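Local coordinates for thioredoxin family protein (Streptococcus pneumoniae, PDB 2YP6), which is a surface-exposed thioredoxin-fold lipoprotein that probably reduces oxidised partner proteins, helping the bacterium withstand extracellular oxidative stress, at residues Q55-K60 with I133-D138. Residues are numbered along the deposited sequence; the frame is centred on the assembly and turned at random.
Sequences QSMDGK and IPVLYD
Two backbone hydrogen bonds join the antiparallel strands: Tyr137 N gives its hydrogen to Gln55 O at 2.9 Å, and Met57 N to Val135 O at 2.8 Å. They flank the non-hydrogen-bonded pair Ser56 and Leu136, where Ser56 CA makes a bent CA-H...O contact with Val135 O, 3.3 Å away. Beside the first bond a water bridges the two strands, accepting from Gln55 N and donating to Tyr137 O.

In this thioredoxin fold, strand 135-137 links the parallel strand 102-108 to the N-terminal hairpin of 53-56 and 61-63. The hairpin turns through a type I beta turn from Ser56 to Gly59, whose positive phi suits glycine. Inside it Ser56 OG accepts from Lys60 N at 3.1 Å and, weakly, from Asp58 N.

The apolar contacts gather round Met57. Its CA sits over one face of the Tyr137 ring, 4.1 Å from the centroid, a CH-pi contact, while Met57 CG lies 3.6 Å from Tyr137 OH. That hydroxyl is buried here and has no hydrogen-bonding partner in the model. With CG anti to the backbone N (chi1 167°), the methionine chain runs out past the tyrosine and bends at its last torsion, which lays CE against Val135 CG2 at 3.7 Å. Phe125 of helix 120-127 touches both Met57 and Val135, and Pro122 of the same helix packs on Tyr137. On the sheet face opposite Tyr137, Leu136 CD2 meets Ser56 CB at 3.8 Å, with Val62 touching both residues.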
# COMPACT_ATOMS: atom_id res chain seq x y z
N GLN A 55 -5.50 10.76 -4.88
CA GLN A 55 -4.41 11.32 -5.66
C GLN A 55 -3.09 10.64 -5.25
O GLN A 55 -2.82 10.45 -4.07
CB GLN A 55 -4.28 12.83 -5.43
CG GLN A 55 -5.44 13.63 -5.97
CD GLN A 55 -5.58 13.46 -7.48
OE1 GLN A 55 -6.61 13.00 -7.96
NE2 GLN A 55 -4.55 13.84 -8.22
N SER A 56 -2.26 10.30 -6.23
CA SER A 56 -0.93 9.78 -5.97
C SER A 56 0.02 10.96 -5.77
O SER A 56 -0.31 12.10 -6.10
CB SER A 56 -0.46 8.91 -7.14
OG SER A 56 -0.19 9.70 -8.29
N MET A 57 1.20 10.66 -5.22
CA MET A 57 2.28 11.61 -5.03
C MET A 57 2.64 12.29 -6.34
O MET A 57 3.07 13.45 -6.37
CB MET A 57 3.49 10.82 -4.50
CG MET A 57 4.79 11.50 -4.51
SD MET A 57 5.89 10.49 -3.52
CE MET A 57 6.01 8.98 -4.46
N ASP A 58 2.43 11.57 -7.44
CA ASP A 58 2.75 12.09 -8.77
C ASP A 58 1.54 12.77 -9.44
O ASP A 58 1.59 13.11 -10.62
CB ASP A 58 3.34 10.99 -9.68
CG ASP A 58 2.93 9.58 -9.27
OD1 ASP A 58 3.00 9.25 -8.06
OD2 ASP A 58 2.54 8.80 -10.17
N GLY A 59 0.47 12.97 -8.68
CA GLY A 59 -0.65 13.79 -9.13
C GLY A 59 -1.68 13.13 -10.04
O GLY A 59 -2.39 13.81 -10.78
N LYS A 60 -1.75 11.81 -9.97
CA LYS A 60 -2.67 11.02 -10.77
C LYS A 60 -3.78 10.50 -9.86
O LYS A 60 -3.53 10.12 -8.73
CB LYS A 60 -1.90 9.85 -11.40
CG LYS A 60 -2.66 8.99 -12.42
CD LYS A 60 -2.97 9.77 -13.70
CE LYS A 60 -3.39 8.85 -14.86
NZ LYS A 60 -4.45 7.89 -14.46
N ILE A 133 7.55 3.05 -6.42
CA ILE A 133 6.50 2.58 -5.52
C ILE A 133 5.40 3.63 -5.51
O ILE A 133 5.67 4.76 -5.14
CB ILE A 133 7.02 2.44 -4.07
CG1 ILE A 133 8.06 1.33 -3.98
CG2 ILE A 133 5.86 2.15 -3.10
CD1 ILE A 133 7.57 0.00 -4.48
N PRO A 134 4.18 3.28 -5.94
CA PRO A 134 3.08 4.25 -5.82
C PRO A 134 2.79 4.64 -4.40
O PRO A 134 2.68 3.79 -3.49
CB PRO A 134 1.88 3.49 -6.40
CG PRO A 134 2.47 2.48 -7.30
CD PRO A 134 3.74 2.06 -6.65
N VAL A 135 2.65 5.94 -4.19
CA VAL A 135 2.23 6.42 -2.89
C VAL A 135 0.97 7.23 -3.07
O VAL A 135 0.96 8.23 -3.79
CB VAL A 135 3.29 7.31 -2.22
CG1 VAL A 135 2.78 7.81 -0.86
CG2 VAL A 135 4.61 6.56 -2.06
N LEU A 136 -0.10 6.79 -2.42
CA LEU A 136 -1.38 7.45 -2.50
C LEU A 136 -1.61 8.28 -1.25
O LEU A 136 -1.25 7.87 -0.14
CB LEU A 136 -2.48 6.41 -2.64
CG LEU A 136 -2.34 5.44 -3.81
CD1 LEU A 136 -3.61 4.63 -3.90
CD2 LEU A 136 -2.02 6.14 -5.13
N TYR A 137 -2.23 9.44 -1.44
CA TYR A 137 -2.41 10.42 -0.37
C TYR A 137 -3.81 10.34 0.19
O TYR A 137 -4.75 10.84 -0.40
CB TYR A 137 -2.22 11.81 -0.93
CG TYR A 137 -0.79 12.22 -1.22
CD1 TYR A 137 0.28 11.43 -0.83
CD2 TYR A 137 -0.52 13.42 -1.84
CE1 TYR A 137 1.61 11.83 -1.09
CE2 TYR A 137 0.79 13.83 -2.09
CZ TYR A 137 1.84 13.03 -1.71
OH TYR A 137 3.14 13.44 -1.97
N ASP A 138 -3.93 9.76 1.38
CA ASP A 138 -5.20 9.69 2.09
C ASP A 138 -5.40 10.99 2.88
O ASP A 138 -5.30 11.02 4.10
CB ASP A 138 -5.19 8.49 3.02
CG ASP A 138 -6.58 8.11 3.48
OD1 ASP A 138 -7.54 8.40 2.73
OD2 ASP A 138 -6.70 7.51 4.56
O HOH W 1 -5.94 12.16 -2.43